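Local coordinates for cDNA FLJ56608, highly similar to Homo sapiens chloride channel, calcium activated, family member 1 (CLCA1), mRNA (Homo sapiens, PDB 6PYO), which probably helps to mediate calcium-activated chloride conductance and is a secreted, self-cleaving metalloprotease, represented here by its von Willebrand factor type A domain, at residues L36-M48 with E60-A74. Numbering follows the deposited sequence.
Sequences LLQTVELGSWVGM and ELIQINSGSDRDTLA
R70 reaches from helix 67-74 to the outgoing end of helix 24-39, where its guanidinium meets two backbone carbonyls edge-on. NH1 and NH2 both donate to V40 O, each at 2.9 Å, and NH1 also bonds L36 O at 2.9 Å, 38° above that carbonyl plane. An extended chain from CG to NE carries the group there, and I64 CG2 lies 3.5 Å over one of its faces. A leucine in place of R70 would probably leave both carbonyls without these donors and the helix end less firmly tied. One helical turn on, L73 CD1 touches V46 CG1 at 3.8 Å, while the L36 and L73 side chains cross at about a right angle, L36 CD1 meeting L73 CB. On the other sheet face, Q63 stacks on W45, amide and indole planes 16° apart, Q63 CB making a CH-pi contact 3.7 Å from the W45 six-membered ring centroid; Q63 NE2 then bonds G43 O. Antiparallel pairing of V46 with I62 continues through I64 into the type II turn E41-S44. A capping box of S66 and D69 starts the helix bearing R70. In this alpha/beta von Willebrand factor A fold, antiparallel strand 55-63 edges the mainly parallel sheet, strand 45-51 adjoins strand 8-14, and helices 24-39 and 67-74 pack over the V46 face.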
ATOM      1  N   LEU A  36       8.557   1.410   7.618  1.00 33.29           N
ATOM      2  CA  LEU A  36       8.568   2.839   7.941  1.00 35.62           C
ATOM      3  C   LEU A  36       9.748   3.223   8.823  1.00 31.97           C
ATOM      4  O   LEU A  36      10.364   4.271   8.621  1.00 35.40           O
ATOM      5  CB  LEU A  36       7.251   3.233   8.627  1.00 33.61           C
ATOM      6  CG  LEU A  36       6.010   3.182   7.744  1.00 35.06           C
ATOM      7  CD1 LEU A  36       4.738   3.463   8.528  1.00 37.58           C
ATOM      8  CD2 LEU A  36       6.185   4.208   6.619  1.00 35.90           C
ATOM      9  N   LEU A  37      10.074   2.411   9.810  1.00 34.64           N
ATOM     10  CA  LEU A  37      11.099   2.761  10.775  1.00 39.16           C
ATOM     11  C   LEU A  37      12.504   2.363  10.338  1.00 45.10           C
ATOM     12  O   LEU A  37      13.463   2.980  10.804  1.00 42.62           O
ATOM     13  CB  LEU A  37      10.794   2.112  12.118  1.00 37.71           C
ATOM     14  CG  LEU A  37       9.425   2.437  12.729  1.00 37.45           C
ATOM     15  CD1 LEU A  37       9.278   1.852  14.139  1.00 44.05           C
ATOM     16  CD2 LEU A  37       9.125   3.924  12.799  1.00 43.76           C
ATOM     17  N   GLN A  38      12.658   1.399   9.426  1.00 44.01           N
ATOM     18  CA  GLN A  38      13.995   0.933   9.090  1.00 46.00           C
ATOM     19  C   GLN A  38      14.283   0.915   7.599  1.00 44.41           C
ATOM     20  O   GLN A  38      15.392   1.258   7.190  1.00 51.88           O
ATOM     21  CB  GLN A  38      14.225  -0.471   9.689  1.00 48.12           C
ATOM     22  CG  GLN A  38      14.894  -0.441  11.057  1.00105.37           C
ATOM     23  CD  GLN A  38      14.486  -1.595  11.947  1.00 96.55           C
ATOM     24  OE1 GLN A  38      13.431  -1.558  12.579  1.00 80.70           O
ATOM     25  NE2 GLN A  38      15.324  -2.624  12.013  1.00 94.80           N
ATOM     26  N   THR A  39      13.317   0.558   6.773  1.00 38.07           N
ATOM     27  CA  THR A  39      13.628   0.261   5.384  1.00 38.58           C
ATOM     28  C   THR A  39      13.615   1.498   4.489  1.00 41.47           C
ATOM     29  O   THR A  39      14.588   1.721   3.758  1.00 40.92           O
ATOM     30  CB  THR A  39      12.662  -0.817   4.876  1.00 40.83           C
ATOM     31  OG1 THR A  39      12.676  -1.874   5.837  1.00 41.79           O
ATOM     32  CG2 THR A  39      13.084  -1.369   3.471  1.00 37.30           C
ATOM     33  N   VAL A  40      12.556   2.315   4.531  1.00 30.45           N
ATOM     34  CA  VAL A  40      12.443   3.382   3.541  1.00 31.02           C
ATOM     35  C   VAL A  40      13.586   4.364   3.792  1.00 33.91           C
ATOM     36  O   VAL A  40      13.966   4.608   4.945  1.00 36.04           O
ATOM     37  CB  VAL A  40      11.040   4.013   3.569  1.00 36.23           C
ATOM     38  CG1 VAL A  40      10.828   4.874   4.781  1.00 34.81           C
ATOM     39  CG2 VAL A  40      10.779   4.810   2.280  1.00 38.80           C
ATOM     40  N   GLU A  41      14.193   4.857   2.711  1.00 33.00           N
ATOM     41  CA  GLU A  41      15.426   5.635   2.766  1.00 32.35           C
ATOM     42  C   GLU A  41      15.147   7.130   2.911  1.00 36.62           C
ATOM     43  O   GLU A  41      14.115   7.654   2.458  1.00 33.31           O
ATOM     44  CB  GLU A  41      16.284   5.402   1.505  1.00 30.02           C
ATOM     45  CG  GLU A  41      15.634   5.841   0.117  1.00 34.39           C
ATOM     46  CD  GLU A  41      14.840   4.711  -0.638  1.00 40.94           C
ATOM     47  OE1 GLU A  41      13.944   4.031  -0.039  1.00 40.98           O
ATOM     48  OE2 GLU A  41      15.131   4.492  -1.849  1.00 42.03           O
ATOM     49  N   LEU A  42      16.112   7.819   3.523  1.00 39.11           N
ATOM     50  CA  LEU A  42      16.118   9.269   3.633  1.00 32.27           C
ATOM     51  C   LEU A  42      15.746   9.913   2.305  1.00 33.12           C
ATOM     52  O   LEU A  42      16.278   9.548   1.253  1.00 33.50           O
ATOM     53  CB  LEU A  42      17.529   9.707   4.060  1.00 39.07           C
ATOM     54  CG  LEU A  42      17.941  11.161   4.243  1.00 39.85           C
ATOM     55  CD1 LEU A  42      17.269  11.658   5.541  1.00 42.69           C
ATOM     56  CD2 LEU A  42      19.451  11.299   4.327  1.00 48.66           C
ATOM     57  N   GLY A  43      14.852  10.881   2.354  1.00 29.19           N
ATOM     58  CA  GLY A  43      14.536  11.654   1.180  1.00 29.20           C
ATOM     59  C   GLY A  43      13.402  11.119   0.352  1.00 31.50           C
ATOM     60  O   GLY A  43      12.927  11.816  -0.554  1.00 36.95           O
ATOM     61  N   SER A  44      12.923   9.928   0.663  1.00 30.68           N
ATOM     62  CA  SER A  44      11.746   9.387   0.008  1.00 36.45           C
ATOM     63  C   SER A  44      10.476  10.142   0.400  1.00 39.34           C
ATOM     64  O   SER A  44      10.311  10.563   1.553  1.00 33.18           O
ATOM     65  CB  SER A  44      11.563   7.941   0.403  1.00 35.28           C
ATOM     66  OG  SER A  44      12.685   7.202   0.025  1.00 32.88           O
ATOM     67  N   TRP A  45       9.545  10.255  -0.578  1.00 33.81           N
ATOM     68  CA  TRP A  45       8.195  10.712  -0.358  1.00 34.99           C
ATOM     69  C   TRP A  45       7.328   9.502  -0.064  1.00 36.84           C
ATOM     70  O   TRP A  45       7.369   8.514  -0.800  1.00 35.50           O
ATOM     71  CB  TRP A  45       7.687  11.482  -1.599  1.00 36.39           C
ATOM     72  CG  TRP A  45       8.446  12.764  -1.772  1.00 33.57           C
ATOM     73  CD1 TRP A  45       9.588  12.970  -2.515  1.00 31.21           C
ATOM     74  CD2 TRP A  45       8.138  14.014  -1.152  1.00 32.43           C
ATOM     75  NE1 TRP A  45       9.981  14.291  -2.406  1.00 35.80           N
ATOM     76  CE2 TRP A  45       9.113  14.946  -1.564  1.00 30.75           C
ATOM     77  CE3 TRP A  45       7.118  14.436  -0.296  1.00 34.26           C
ATOM     78  CZ2 TRP A  45       9.089  16.278  -1.140  1.00 35.77           C
ATOM     79  CZ3 TRP A  45       7.105  15.745   0.124  1.00 39.23           C
ATOM     80  CH2 TRP A  45       8.087  16.646  -0.293  1.00 36.33           C
ATOM     81  N   VAL A  46       6.500   9.596   0.970  1.00 30.42           N
ATOM     82  CA  VAL A  46       5.806   8.426   1.490  1.00 31.53           C
ATOM     83  C   VAL A  46       4.420   8.844   1.922  1.00 34.87           C
ATOM     84  O   VAL A  46       4.269   9.776   2.725  1.00 33.84           O
ATOM     85  CB  VAL A  46       6.559   7.769   2.674  1.00 31.11           C
ATOM     86  CG1 VAL A  46       5.684   6.645   3.257  1.00 31.95           C
ATOM     87  CG2 VAL A  46       7.889   7.239   2.205  1.00 36.98           C
ATOM     88  N   GLY A  47       3.410   8.131   1.421  1.00 35.37           N
ATOM     89  CA  GLY A  47       2.038   8.355   1.813  1.00 34.12           C
ATOM     90  C   GLY A  47       1.453   7.070   2.365  1.00 30.84           C
ATOM     91  O   GLY A  47       2.071   6.009   2.311  1.00 32.12           O
ATOM     92  N   MET A  48       0.235   7.174   2.896  1.00 35.86           N
ATOM     93  CA  MET A  48      -0.360   6.023   3.549  1.00 33.50           C
ATOM     94  C   MET A  48      -1.867   6.084   3.411  1.00 33.54           C
ATOM     95  O   MET A  48      -2.517   7.069   3.817  1.00 35.74           O
ATOM     96  CB  MET A  48       0.055   5.928   5.024  1.00 37.28           C
ATOM     97  CG  MET A  48      -0.749   4.871   5.795  1.00 44.88           C
ATOM     98  SD  MET A  48      -0.231   4.631   7.530  1.00 51.59           S
ATOM     99  CE  MET A  48       1.436   5.295   7.492  1.00 35.79           C
ATOM    100  N   GLU A  60      -1.012  12.106   3.394  1.00 37.68           N
ATOM    101  CA  GLU A  60      -0.515  12.582   2.125  1.00 46.18           C
ATOM    102  C   GLU A  60       0.982  12.283   2.032  1.00 32.64           C
ATOM    103  O   GLU A  60       1.639  11.888   3.004  1.00 35.84           O
ATOM    104  CB  GLU A  60      -0.765  14.084   1.993  1.00 41.09           C
ATOM    105  CG  GLU A  60      -2.219  14.490   2.208  1.00 50.65           C
ATOM    106  CD  GLU A  60      -3.074  14.316   0.963  1.00 58.59           C
ATOM    107  OE1 GLU A  60      -4.142  14.970   0.886  1.00 64.77           O
ATOM    108  OE2 GLU A  60      -2.690  13.515   0.072  1.00 59.55           O
ATOM    109  N   LEU A  61       1.526  12.494   0.855  1.00 39.43           N
ATOM    110  CA  LEU A  61       2.961  12.306   0.694  1.00 34.22           C
ATOM    111  C   LEU A  61       3.693  13.204   1.675  1.00 39.21           C
ATOM    112  O   LEU A  61       3.493  14.418   1.689  1.00 36.76           O
ATOM    113  CB  LEU A  61       3.379  12.625  -0.728  1.00 42.82           C
ATOM    114  CG  LEU A  61       2.976  11.634  -1.815  1.00 41.50           C
ATOM    115  CD1 LEU A  61       3.641  12.120  -3.108  1.00 44.46           C
ATOM    116  CD2 LEU A  61       3.382  10.208  -1.453  1.00 38.66           C
ATOM    117  N   ILE A  62       4.507  12.605   2.538  1.00 34.10           N
ATOM    118  CA  ILE A  62       5.475  13.371   3.299  1.00 38.09           C
ATOM    119  C   ILE A  62       6.863  12.767   3.085  1.00 37.00           C
ATOM    120  O   ILE A  62       7.015  11.583   2.760  1.00 31.33           O
ATOM    121  CB  ILE A  62       5.114  13.448   4.795  1.00 46.43           C
ATOM    122  CG1 ILE A  62       5.240  12.090   5.468  1.00 42.80           C
ATOM    123  CG2 ILE A  62       3.694  13.948   5.004  1.00 44.35           C
ATOM    124  CD1 ILE A  62       5.875  12.215   6.875  1.00 57.05           C
ATOM    125  N   GLN A  63       7.872  13.613   3.209  1.00 33.69           N
ATOM    126  CA  GLN A  63       9.227  13.222   2.934  1.00 30.53           C
ATOM    127  C   GLN A  63       9.882  12.694   4.219  1.00 31.68           C
ATOM    128  O   GLN A  63       9.638  13.206   5.317  1.00 32.12           O
ATOM    129  CB  GLN A  63      10.004  14.407   2.370  1.00 29.12           C
ATOM    130  CG  GLN A  63      11.195  13.983   1.523  1.00 35.48           C
ATOM    131  CD  GLN A  63      11.887  15.162   0.990  1.00 35.67           C
ATOM    132  OE1 GLN A  63      11.710  16.262   1.507  1.00 40.28           O
ATOM    133  NE2 GLN A  63      12.668  14.980  -0.071  1.00 34.12           N
ATOM    134  N   ILE A  64      10.659  11.622   4.084  1.00 32.83           N
ATOM    135  CA  ILE A  64      11.364  11.026   5.221  1.00 28.65           C
ATOM    136  C   ILE A  64      12.716  11.723   5.317  1.00 32.01           C
ATOM    137  O   ILE A  64      13.599  11.470   4.497  1.00 31.19           O
ATOM    138  CB  ILE A  64      11.551   9.519   5.048  1.00 33.38           C
ATOM    139  CG1 ILE A  64      10.211   8.809   4.833  1.00 33.14           C
ATOM    140  CG2 ILE A  64      12.304   8.946   6.301  1.00 35.70           C
ATOM    141  CD1 ILE A  64       9.195   9.167   5.821  1.00 35.20           C
ATOM    142  N   ASN A  65      12.876  12.606   6.306  1.00 28.37           N
ATOM    143  CA  ASN A  65      14.145  13.273   6.557  1.00 34.31           C
ATOM    144  C   ASN A  65      14.598  13.150   7.996  1.00 30.25           C
ATOM    145  O   ASN A  65      15.728  13.527   8.306  1.00 34.95           O
ATOM    146  CB  ASN A  65      14.049  14.749   6.197  1.00 35.52           C
ATOM    147  CG  ASN A  65      13.898  14.952   4.727  1.00 37.12           C
ATOM    148  OD1 ASN A  65      14.791  14.614   3.932  1.00 42.75           O
ATOM    149  ND2 ASN A  65      12.765  15.513   4.342  1.00 36.11           N
ATOM    150  N   SER A  66      13.745  12.639   8.874  1.00 37.14           N
ATOM    151  CA  SER A  66      13.932  12.633  10.308  1.00 36.68           C
ATOM    152  C   SER A  66      13.197  11.416  10.841  1.00 31.49           C
ATOM    153  O   SER A  66      12.242  10.931  10.226  1.00 29.28           O
ATOM    154  CB  SER A  66      13.378  13.928  10.958  1.00 37.65           C
ATOM    155  OG  SER A  66      11.982  13.822  11.148  1.00 34.39           O
ATOM    156  N   GLY A  67      13.632  10.952  12.005  1.00 33.68           N
ATOM    157  CA  GLY A  67      12.947   9.862  12.666  1.00 34.38           C
ATOM    158  C   GLY A  67      11.548  10.217  13.116  1.00 34.60           C
ATOM    159  O   GLY A  67      10.686   9.338  13.233  1.00 38.97           O
ATOM    160  N   SER A  68      11.293  11.507  13.356  1.00 38.71           N
ATOM    161  CA  SER A  68       9.936  11.939  13.647  1.00 42.20           C
ATOM    162  C   SER A  68       9.012  11.666  12.478  1.00 40.78           C
ATOM    163  O   SER A  68       7.857  11.293  12.686  1.00 32.28           O
ATOM    164  CB  SER A  68       9.894  13.425  14.023  1.00 39.42           C
ATOM    165  OG  SER A  68      10.754  13.629  15.125  1.00 58.81           O
ATOM    166  N   ASP A  69       9.496  11.837  11.241  1.00 35.08           N
ATOM    167  CA  ASP A  69       8.634  11.522  10.087  1.00 34.08           C
ATOM    168  C   ASP A  69       8.285  10.032  10.052  1.00 38.65           C
ATOM    169  O   ASP A  69       7.129   9.647   9.819  1.00 37.46           O
ATOM    170  CB  ASP A  69       9.303  11.893   8.773  1.00 34.68           C
ATOM    171  CG  ASP A  69       9.714  13.338   8.698  1.00 42.53           C
ATOM    172  OD1 ASP A  69       8.871  14.204   9.081  1.00 38.77           O
ATOM    173  OD2 ASP A  69      10.864  13.592   8.197  1.00 34.65           O
ATOM    174  N   ARG A  70       9.284   9.166  10.275  1.00 38.71           N
ATOM    175  CA  ARG A  70       8.978   7.745  10.339  1.00 37.93           C
ATOM    176  C   ARG A  70       7.932   7.466  11.407  1.00 39.88           C
ATOM    177  O   ARG A  70       6.975   6.724  11.173  1.00 34.98           O
ATOM    178  CB  ARG A  70      10.241   6.946  10.624  1.00 33.63           C
ATOM    179  CG  ARG A  70      11.391   7.257   9.666  1.00 32.18           C
ATOM    180  CD  ARG A  70      12.591   6.397   9.997  1.00 33.93           C
ATOM    181  NE  ARG A  70      13.684   6.674   9.064  1.00 31.81           N
ATOM    182  CZ  ARG A  70      13.781   6.082   7.890  1.00 33.76           C
ATOM    183  NH1 ARG A  70      12.853   5.195   7.541  1.00 32.64           N
ATOM    184  NH2 ARG A  70      14.780   6.380   7.064  1.00 28.34           N
ATOM    185  N   ASP A  71       8.149   8.022  12.605  1.00 39.74           N
ATOM    186  CA  ASP A  71       7.268   7.780  13.748  1.00 48.37           C
ATOM    187  C   ASP A  71       5.854   8.263  13.483  1.00 42.55           C
ATOM    188  O   ASP A  71       4.877   7.606  13.854  1.00 44.00           O
ATOM    189  CB  ASP A  71       7.792   8.504  14.995  1.00 54.42           C
ATOM    190  CG  ASP A  71       8.751   7.673  15.799  1.00 60.42           C
ATOM    191  OD1 ASP A  71       8.572   6.441  15.832  1.00 73.16           O
ATOM    192  OD2 ASP A  71       9.688   8.252  16.394  1.00 84.65           O
ATOM    193  N   THR A  72       5.723   9.449  12.915  1.00 37.25           N
ATOM    194  CA  THR A  72       4.390   9.969  12.660  1.00 47.70           C
ATOM    195  C   THR A  72       3.641   9.104  11.648  1.00 46.81           C
ATOM    196  O   THR A  72       2.417   8.937  11.757  1.00 40.76           O
ATOM    197  CB  THR A  72       4.458  11.422  12.177  1.00 42.07           C
ATOM    198  OG1 THR A  72       3.135  11.869  11.875  1.00 60.05           O
ATOM    199  CG2 THR A  72       5.284  11.530  10.917  1.00 52.30           C
ATOM    200  N   LEU A  73       4.345   8.524  10.674  1.00 41.06           N
ATOM    201  CA  LEU A  73       3.665   7.596   9.769  1.00 36.25           C
ATOM    202  C   LEU A  73       3.323   6.298  10.477  1.00 39.23           C
ATOM    203  O   LEU A  73       2.229   5.748  10.289  1.00 34.18           O
ATOM    204  CB  LEU A  73       4.529   7.303   8.543  1.00 39.26           C
ATOM    205  CG  LEU A  73       4.564   8.442   7.537  1.00 42.21           C
ATOM    206  CD1 LEU A  73       5.736   8.409   6.606  1.00 43.95           C
ATOM    207  CD2 LEU A  73       3.273   8.410   6.751  1.00 43.44           C
ATOM    208  N   ALA A  74       4.248   5.792  11.311  1.00 39.74           N
ATOM    209  CA  ALA A  74       4.011   4.507  11.957  1.00 41.30           C
ATOM    210  C   ALA A  74       2.839   4.574  12.931  1.00 40.83           C
ATOM    211  O   ALA A  74       2.104   3.591  13.085  1.00 46.59           O
ATOM    212  CB  ALA A  74       5.273   4.021  12.664  1.00 36.04           C
TER